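Local coordinates for protein ribosomal RNA small subunit methyltransferase D (Escherichia coli, PDB 2FPO) that methylates the N2 atom of guanine 966 of 16S ribosomal RNA in the assembled 30S particle, using S-adenosyl-L-methionine as methyl donor, at residues G79-E84 / N104-N109; W173-E178 / R187-E192. All coordinates share one frame; numbering follows the deposited sequence.

Interaction 1 (G79-E84 / N104-N109); sequences GATLIE and NARVVN
R106 reaches across from the edge strand to T81 on its inner neighbour, and the path of its side chain is worth following atom by atom. From CB the chain enters the position between backbone N and carbonyl carbon (chi1 61°), which leans CG toward the neighbouring strand, 3.7 Å from T81 OG1. CD then runs past the threonine methyl, 3.9 Å from T81 CG2. A bend at chi3 turns NE and CZ along the sheet face, and the guanidinium finally offers NH2 to T81 OG1 at 3.0 Å. The hydroxyl oxygen lies at the edge of the guanidinium, near its plane, although the N-H is bent to 141° at the hydrogen. With an alanine in place of T81 both OG1 and CG2 are gone, and the guanidinium, lacking its acceptor and the methyl its chain crosses, is likely to turn more freely. Beneath the side chains, 79-83 and 105-108 pair in parallel as the two flanking strands of a right-handed beta-alpha-beta crossover through helix 87-99, at one margin of the Rossmann-like methyltransferase sheet. Their ladder follows the parallel pattern: L82 bonds through its N to R106 O and through its O to V108 N, each at 2.9 Å, and A80 and E84 extend the series toward N104 O and V108 O. On the face that carries T81 and R106, I83 and V108 lie side by side, with CD1 of I83 3.7 Å from V108 CB; F115 of helix 112-116 touches both. The other face holds L82 and V107, whose contact is looser, L82 CB standing 4.5 Å from V107 CG2, while V107 also meets L97 of helix 87-99. Following I83, the carboxylate of E84 accepts hydrogen bonds from the backbone N atoms of G64 and D86.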
ATOM      1  N   GLY A  79       0.269 -12.288   3.202  1.00 27.57           N
ATOM      2  CA  GLY A  79       0.740 -12.122   1.828  1.00 27.84           C
ATOM      3  C   GLY A  79       0.595 -10.683   1.327  1.00 27.53           C
ATOM      4  O   GLY A  79      -0.167  -9.885   1.901  1.00 25.92           O
ATOM      5  N   ALA A  80       1.358 -10.368   0.280  1.00 26.75           N
ATOM      6  CA  ALA A  80       1.340  -9.038  -0.345  1.00 26.50           C
ATOM      7  C   ALA A  80       1.534  -9.130  -1.846  1.00 26.92           C
ATOM      8  O   ALA A  80       2.512  -9.714  -2.343  1.00 26.73           O
ATOM      9  CB  ALA A  80       2.392  -8.131   0.249  1.00 26.15           C
ATOM     10  N   THR A  81       0.596  -8.542  -2.561  1.00 26.31           N
ATOM     11  CA  THR A  81       0.729  -8.363  -3.993  1.00 27.03           C
ATOM     12  C   THR A  81       1.134  -6.902  -4.208  1.00 27.02           C
ATOM     13  O   THR A  81       0.472  -5.970  -3.711  1.00 25.07           O
ATOM     14  CB  THR A  81      -0.578  -8.696  -4.698  1.00 27.55           C
ATOM     15  OG1 THR A  81      -0.854 -10.083  -4.488  1.00 27.07           O
ATOM     16  CG2 THR A  81      -0.493  -8.392  -6.213  1.00 25.42           C
ATOM     17  N   LEU A  82       2.259  -6.727  -4.894  1.00 25.94           N
ATOM     18  CA  LEU A  82       2.893  -5.417  -5.011  1.00 26.46           C
ATOM     19  C   LEU A  82       2.893  -4.987  -6.482  1.00 25.93           C
ATOM     20  O   LEU A  82       3.518  -5.623  -7.302  1.00 26.39           O
ATOM     21  CB  LEU A  82       4.330  -5.456  -4.460  1.00 25.63           C
ATOM     22  CG  LEU A  82       4.472  -6.029  -3.027  1.00 27.20           C
ATOM     23  CD1 LEU A  82       5.943  -6.196  -2.634  1.00 24.96           C
ATOM     24  CD2 LEU A  82       3.744  -5.175  -1.993  1.00 25.62           C
ATOM     25  N   ILE A  83       2.193  -3.901  -6.789  1.00 25.00           N
ATOM     26  CA  ILE A  83       1.981  -3.477  -8.172  1.00 24.75           C
ATOM     27  C   ILE A  83       2.870  -2.253  -8.475  1.00 25.55           C
ATOM     28  O   ILE A  83       2.861  -1.283  -7.719  1.00 23.73           O
ATOM     29  CB  ILE A  83       0.500  -3.083  -8.487  1.00 24.92           C
ATOM     30  CG1 ILE A  83      -0.515  -4.125  -7.975  1.00 22.70           C
ATOM     31  CG2 ILE A  83       0.325  -2.862 -10.034  1.00 26.36           C
ATOM     32  CD1 ILE A  83      -0.180  -5.561  -8.422  1.00 23.41           C
ATOM     33  N   GLU A  84       3.644  -2.321  -9.556  1.00 25.83           N
ATOM     34  CA  GLU A  84       4.599  -1.261  -9.827  1.00 26.83           C
ATOM     35  C   GLU A  84       4.806  -1.094 -11.312  1.00 27.41           C
ATOM     36  O   GLU A  84       5.223  -2.032 -11.990  1.00 28.78           O
ATOM     37  CB  GLU A  84       5.932  -1.491  -9.075  1.00 26.07           C
ATOM     38  CG  GLU A  84       7.094  -0.495  -9.494  1.00 28.16           C
ATOM     39  CD  GLU A  84       6.731   0.974  -9.259  1.00 29.78           C
ATOM     40  OE1 GLU A  84       6.110   1.270  -8.188  1.00 30.41           O
ATOM     41  OE2 GLU A  84       7.013   1.837 -10.148  1.00 30.50           O
ATOM     42  N   ASN A 104       6.030 -15.239   0.292  1.00 28.30           N
ATOM     43  CA  ASN A 104       4.628 -14.889   0.455  1.00 27.41           C
ATOM     44  C   ASN A 104       4.303 -13.492  -0.122  1.00 26.85           C
ATOM     45  O   ASN A 104       3.572 -12.718   0.490  1.00 27.02           O
ATOM     46  CB  ASN A 104       4.194 -15.002   1.949  1.00 26.70           C
ATOM     47  CG  ASN A 104       4.936 -14.018   2.874  1.00 28.81           C
ATOM     48  OD1 ASN A 104       6.121 -13.726   2.669  1.00 28.24           O
ATOM     49  ND2 ASN A 104       4.233 -13.504   3.886  1.00 24.66           N
ATOM     50  N   ALA A 105       4.826 -13.224  -1.321  1.00 25.66           N
ATOM     51  CA  ALA A 105       4.659 -11.969  -2.041  1.00 25.60           C
ATOM     52  C   ALA A 105       4.896 -12.149  -3.528  1.00 24.36           C
ATOM     53  O   ALA A 105       5.544 -13.116  -3.963  1.00 24.69           O
ATOM     54  CB  ALA A 105       5.600 -10.896  -1.476  1.00 25.42           C
ATOM     55  N   ARG A 106       4.349 -11.247  -4.322  1.00 23.71           N
ATOM     56  CA  ARG A 106       4.587 -11.266  -5.756  1.00 23.66           C
ATOM     57  C   ARG A 106       4.642  -9.809  -6.221  1.00 24.83           C
ATOM     58  O   ARG A 106       4.108  -8.880  -5.566  1.00 25.80           O
ATOM     59  CB  ARG A 106       3.458 -11.971  -6.498  1.00 23.77           C
ATOM     60  CG  ARG A 106       2.097 -11.307  -6.313  1.00 25.21           C
ATOM     61  CD  ARG A 106       1.134 -11.756  -7.431  1.00 27.81           C
ATOM     62  NE  ARG A 106       0.746 -13.184  -7.288  1.00 27.36           N
ATOM     63  CZ  ARG A 106      -0.206 -13.643  -6.475  1.00 28.82           C
ATOM     64  NH1 ARG A 106      -0.502 -14.964  -6.467  1.00 29.02           N
ATOM     65  NH2 ARG A 106      -0.879 -12.808  -5.683  1.00 27.97           N
ATOM     66  N   VAL A 107       5.289  -9.599  -7.341  1.00 24.30           N
ATOM     67  CA  VAL A 107       5.417  -8.265  -7.874  1.00 23.56           C
ATOM     68  C   VAL A 107       4.861  -8.357  -9.249  1.00 23.94           C
ATOM     69  O   VAL A 107       5.266  -9.227 -10.051  1.00 24.08           O
ATOM     70  CB  VAL A 107       6.902  -7.828  -7.945  1.00 24.04           C
ATOM     71  CG1 VAL A 107       7.036  -6.474  -8.639  1.00 23.08           C
ATOM     72  CG2 VAL A 107       7.546  -7.827  -6.517  1.00 22.63           C
ATOM     73  N   VAL A 108       3.968  -7.434  -9.552  1.00 24.62           N
ATOM     74  CA  VAL A 108       3.406  -7.349 -10.873  1.00 25.31           C
ATOM     75  C   VAL A 108       3.837  -5.996 -11.496  1.00 25.19           C
ATOM     76  O   VAL A 108       3.589  -4.916 -10.931  1.00 24.33           O
ATOM     77  CB  VAL A 108       1.853  -7.439 -10.829  1.00 24.57           C
ATOM     78  CG1 VAL A 108       1.263  -7.252 -12.209  1.00 24.38           C
ATOM     79  CG2 VAL A 108       1.343  -8.789 -10.187  1.00 26.52           C
ATOM     80  N   ASN A 109       4.452  -6.079 -12.670  1.00 24.60           N
ATOM     81  CA  ASN A 109       4.963  -4.885 -13.351  1.00 24.49           C
ATOM     82  C   ASN A 109       3.825  -4.350 -14.192  1.00 24.66           C
ATOM     83  O   ASN A 109       3.653  -4.745 -15.335  1.00 23.13           O
ATOM     84  CB  ASN A 109       6.186  -5.225 -14.209  1.00 25.20           C
ATOM     85  CG  ASN A 109       6.785  -3.985 -14.918  1.00 26.43           C
ATOM     86  OD1 ASN A 109       6.472  -2.825 -14.582  1.00 28.04           O
ATOM     87  ND2 ASN A 109       7.640  -4.238 -15.890  1.00 25.16           N
TER

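Interaction 2 (W173-E178 / R187-E192)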
ATOM      1  N   TRP A 173     -17.430   3.682   2.353  1.00 33.70           N
ATOM      2  CA  TRP A 173     -16.108   3.955   2.959  1.00 33.28           C
ATOM      3  C   TRP A 173     -16.230   5.069   3.989  1.00 33.67           C
ATOM      4  O   TRP A 173     -16.790   6.141   3.708  1.00 33.36           O
ATOM      5  CB  TRP A 173     -15.110   4.444   1.912  1.00 32.31           C
ATOM      6  CG  TRP A 173     -14.620   3.451   0.925  1.00 33.19           C
ATOM      7  CD1 TRP A 173     -15.325   2.428   0.343  1.00 31.95           C
ATOM      8  CD2 TRP A 173     -13.314   3.425   0.336  1.00 33.56           C
ATOM      9  NE1 TRP A 173     -14.519   1.751  -0.557  1.00 31.27           N
ATOM     10  CE2 TRP A 173     -13.287   2.346  -0.584  1.00 31.93           C
ATOM     11  CE3 TRP A 173     -12.162   4.223   0.480  1.00 33.63           C
ATOM     12  CZ2 TRP A 173     -12.154   2.038  -1.340  1.00 30.42           C
ATOM     13  CZ3 TRP A 173     -11.015   3.889  -0.272  1.00 32.60           C
ATOM     14  CH2 TRP A 173     -11.036   2.817  -1.171  1.00 30.59           C
ATOM     15  N   SER A 174     -15.682   4.846   5.172  1.00 33.86           N
ATOM     16  CA  SER A 174     -15.638   5.922   6.155  1.00 34.48           C
ATOM     17  C   SER A 174     -14.201   6.215   6.562  1.00 33.47           C
ATOM     18  O   SER A 174     -13.364   5.299   6.643  1.00 34.06           O
ATOM     19  CB  SER A 174     -16.487   5.572   7.381  1.00 35.26           C
ATOM     20  OG  SER A 174     -15.936   4.428   8.014  1.00 38.59           O
ATOM     21  N   LEU A 175     -13.911   7.495   6.781  1.00 32.80           N
ATOM     22  CA  LEU A 175     -12.617   7.918   7.305  1.00 32.47           C
ATOM     23  C   LEU A 175     -12.379   7.285   8.684  1.00 32.42           C
ATOM     24  O   LEU A 175     -13.169   7.462   9.595  1.00 31.46           O
ATOM     25  CB  LEU A 175     -12.503   9.442   7.356  1.00 32.00           C
ATOM     26  CG  LEU A 175     -11.120  10.042   7.667  1.00 32.17           C
ATOM     27  CD1 LEU A 175     -10.018   9.561   6.674  1.00 31.84           C
ATOM     28  CD2 LEU A 175     -11.209  11.545   7.635  1.00 32.51           C
ATOM     29  N   HIS A 176     -11.303   6.507   8.796  1.00 32.93           N
ATOM     30  CA  HIS A 176     -11.038   5.701   9.997  1.00 33.27           C
ATOM     31  C   HIS A 176      -9.927   6.285  10.873  1.00 33.26           C
ATOM     32  O   HIS A 176     -10.074   6.334  12.093  1.00 33.33           O
ATOM     33  CB  HIS A 176     -10.715   4.244   9.613  1.00 33.73           C
ATOM     34  CG  HIS A 176     -10.800   3.290  10.763  1.00 34.57           C
ATOM     35  ND1 HIS A 176     -11.966   3.082  11.469  1.00 36.04           N
ATOM     36  CD2 HIS A 176      -9.861   2.503  11.343  1.00 36.98           C
ATOM     37  CE1 HIS A 176     -11.741   2.209  12.438  1.00 37.92           C
ATOM     38  NE2 HIS A 176     -10.474   1.836  12.379  1.00 38.32           N
ATOM     39  N   ARG A 177      -8.806   6.666  10.245  1.00 33.18           N
ATOM     40  CA  ARG A 177      -7.699   7.406  10.899  1.00 33.06           C
ATOM     41  C   ARG A 177      -7.244   8.526   9.978  1.00 33.11           C
ATOM     42  O   ARG A 177      -7.366   8.421   8.764  1.00 32.49           O
ATOM     43  CB  ARG A 177      -6.477   6.509  11.177  1.00 33.23           C
ATOM     44  CG  ARG A 177      -6.732   5.267  12.048  1.00 33.41           C
ATOM     45  CD  ARG A 177      -7.051   5.640  13.503  1.00 35.44           C
ATOM     46  NE  ARG A 177      -7.310   4.447  14.311  1.00 39.55           N
ATOM     47  CZ  ARG A 177      -8.519   4.009  14.670  1.00 41.15           C
ATOM     48  NH1 ARG A 177      -9.609   4.662  14.284  1.00 43.53           N
ATOM     49  NH2 ARG A 177      -8.642   2.911  15.428  1.00 42.39           N
ATOM     50  N   GLU A 178      -6.695   9.584  10.559  1.00 33.56           N
ATOM     51  CA  GLU A 178      -6.119  10.692   9.792  1.00 35.10           C
ATOM     52  C   GLU A 178      -4.972  11.402  10.529  1.00 34.67           C
ATOM     53  O   GLU A 178      -5.076  11.679  11.703  1.00 34.97           O
ATOM     54  CB  GLU A 178      -7.193  11.713   9.405  1.00 34.80           C
ATOM     55  CG  GLU A 178      -6.654  12.794   8.452  1.00 35.58           C
ATOM     56  CD  GLU A 178      -7.657  13.886   8.147  1.00 37.03           C
ATOM     57  OE1 GLU A 178      -8.019  14.630   9.073  1.00 38.77           O
ATOM     58  OE2 GLU A 178      -8.069  14.015   6.973  1.00 40.53           O
ATOM     59  N   ARG A 187      -4.279   9.186   5.478  1.00 30.67           N
ATOM     60  CA  ARG A 187      -5.610   8.731   5.898  1.00 29.67           C
ATOM     61  C   ARG A 187      -5.771   7.205   5.782  1.00 28.93           C
ATOM     62  O   ARG A 187      -5.149   6.564   4.944  1.00 27.76           O
ATOM     63  CB  ARG A 187      -6.691   9.426   5.075  1.00 28.88           C
ATOM     64  CG  ARG A 187      -6.713  10.937   5.237  1.00 29.89           C
ATOM     65  CD  ARG A 187      -7.758  11.579   4.329  1.00 29.98           C
ATOM     66  NE  ARG A 187      -7.823  13.013   4.583  1.00 32.40           N
ATOM     67  CZ  ARG A 187      -7.437  13.948   3.725  1.00 29.67           C
ATOM     68  NH1 ARG A 187      -6.960  13.613   2.543  1.00 31.17           N
ATOM     69  NH2 ARG A 187      -7.543  15.219   4.049  1.00 32.34           N
ATOM     70  N   LEU A 188      -6.631   6.658   6.624  1.00 29.14           N
ATOM     71  CA  LEU A 188      -7.015   5.263   6.572  1.00 29.93           C
ATOM     72  C   LEU A 188      -8.532   5.194   6.566  1.00 30.35           C
ATOM     73  O   LEU A 188      -9.184   5.765   7.442  1.00 30.00           O
ATOM     74  CB  LEU A 188      -6.412   4.502   7.753  1.00 31.09           C
ATOM     75  CG  LEU A 188      -6.442   2.970   7.726  1.00 30.10           C
ATOM     76  CD1 LEU A 188      -5.612   2.389   6.576  1.00 29.33           C
ATOM     77  CD2 LEU A 188      -5.950   2.463   9.068  1.00 30.65           C
ATOM     78  N   TYR A 189      -9.078   4.577   5.515  1.00 30.36           N
ATOM     79  CA  TYR A 189     -10.504   4.403   5.353  1.00 31.23           C
ATOM     80  C   TYR A 189     -10.857   2.983   5.706  1.00 32.56           C
ATOM     81  O   TYR A 189     -10.081   2.067   5.455  1.00 32.09           O
ATOM     82  CB  TYR A 189     -10.969   4.698   3.919  1.00 30.74           C
ATOM     83  CG  TYR A 189     -10.887   6.162   3.573  1.00 31.52           C
ATOM     84  CD1 TYR A 189     -11.985   7.002   3.729  1.00 29.39           C
ATOM     85  CD2 TYR A 189      -9.692   6.707   3.088  1.00 32.54           C
ATOM     86  CE1 TYR A 189     -11.905   8.356   3.411  1.00 29.90           C
ATOM     87  CE2 TYR A 189      -9.592   8.052   2.773  1.00 33.62           C
ATOM     88  CZ  TYR A 189     -10.690   8.872   2.949  1.00 31.55           C
ATOM     89  OH  TYR A 189     -10.553  10.195   2.629  1.00 32.61           O
ATOM     90  N   GLN A 190     -12.025   2.814   6.315  1.00 34.12           N
ATOM     91  CA  GLN A 190     -12.581   1.493   6.535  1.00 36.31           C
ATOM     92  C   GLN A 190     -13.824   1.288   5.667  1.00 37.79           C
ATOM     93  O   GLN A 190     -14.746   2.127   5.637  1.00 36.59           O
ATOM     94  CB  GLN A 190     -12.927   1.268   8.005  1.00 36.36           C
ATOM     95  CG  GLN A 190     -13.302  -0.176   8.283  1.00 37.30           C
ATOM     96  CD  GLN A 190     -13.171  -0.554   9.737  1.00 39.88           C
ATOM     97  OE1 GLN A 190     -12.350  -1.392  10.093  1.00 42.41           O
ATOM     98  NE2 GLN A 190     -13.983   0.058  10.587  1.00 41.94           N
ATOM     99  N   ARG A 191     -13.834   0.150   4.988  1.00 39.53           N
ATOM    100  CA  ARG A 191     -14.852  -0.163   4.024  1.00 42.53           C
ATOM    101  C   ARG A 191     -15.828  -1.187   4.587  1.00 44.98           C
ATOM    102  O   ARG A 191     -15.421  -2.195   5.169  1.00 46.24           O
ATOM    103  CB  ARG A 191     -14.182  -0.660   2.746  1.00 42.14           C
ATOM    104  CG  ARG A 191     -15.125  -0.967   1.618  1.00 42.56           C
ATOM    105  CD  ARG A 191     -15.071  -2.427   1.259  1.00 40.14           C
ATOM    106  NE  ARG A 191     -15.889  -2.664   0.089  1.00 40.20           N
ATOM    107  CZ  ARG A 191     -16.399  -3.841  -0.230  1.00 41.85           C
ATOM    108  NH1 ARG A 191     -16.135  -4.903   0.526  1.00 41.84           N
ATOM    109  NH2 ARG A 191     -17.181  -3.950  -1.298  1.00 42.08           N
ATOM    110  N   GLU A 192     -17.117  -0.906   4.450  1.00 47.13           N
ATOM    111  CA  GLU A 192     -18.152  -1.900   4.765  1.00 49.52           C
ATOM    112  C   GLU A 192     -18.679  -2.559   3.498  1.00 50.45           C
ATOM    113  O   GLU A 192     -19.123  -1.871   2.574  1.00 50.46           O
ATOM    114  CB  GLU A 192     -19.295  -1.252   5.537  1.00 49.33           C
ATOM    115  CG  GLU A 192     -18.920  -0.844   6.933  1.00 52.41           C
ATOM    116  CD  GLU A 192     -18.396  -2.007   7.769  1.00 56.30           C
ATOM    117  OE1 GLU A 192     -19.184  -2.940   8.073  1.00 56.63           O
ATOM    118  OE2 GLU A 192     -17.194  -1.970   8.131  1.00 58.87           O
TER
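The indole of W173 takes R191 CB over one face, 4.3 Å from the centroid of its five-membered ring, a CH-pi contact; W173 NE1 hydrogen-bonds to E145, and R191 NE forms a salt bridge with it. The Y189 ring has a methyl over one face, L175 CD1, which sits 4.0 Å from the centroid and toward the rim. The imidazole of H176 lies between two groups: Q190 CD is over the rim of one face, and R177 NH1 stands over the centre of the opposite face while donating to the backbone O of H176 from above the carbonyl plane. At the edge of the R187 guanidinium, close to its plane, E178 OE2 receives NE at 2.6 Å through its anti lone pair, with only a weak second bond from NH2. E178 CG is anti to its backbone N (chi1 -173°) and the chain extended beyond it, which carries the carboxylate out alongside the extended R187 chain, their flat ends turned 53° apart. The strands form a beta hairpin at one margin of the sheet, and a classic bulge interrupts their antiparallel register: two residues, H176 and R177, are set opposite the single L188, whose carbonyl oxygen accepts from H176 N at 2.6 Å and from R177 N at 3.0 Å. Within the bulge, R177 CB meets L188 CB at 4.0 Å, and W48 of helix 39-53 touches both.

The two interactions lie at opposite margins of one mixed seven-stranded sheet, on either side of the chain's centre, with their own centres about 23 Å apart and nearest atoms about 14 Å apart. Interaction 1 is complete in the chain well before the first strand of interaction 2 begins. Between them strands 57-60, 123-128 and 154-161 carry the sheet: the first pairs with 79-83, the last with 184-191. The strand order 3-2-1-4-5-7-6 is that of the class I S-adenosylmethionine-dependent methyltransferases, five parallel strands followed by a hairpin in which 184-191 alone runs the other way. Interaction 1 thus belongs to the parallel part, which in this family usually receives the cofactor, and interaction 2 to the hairpin.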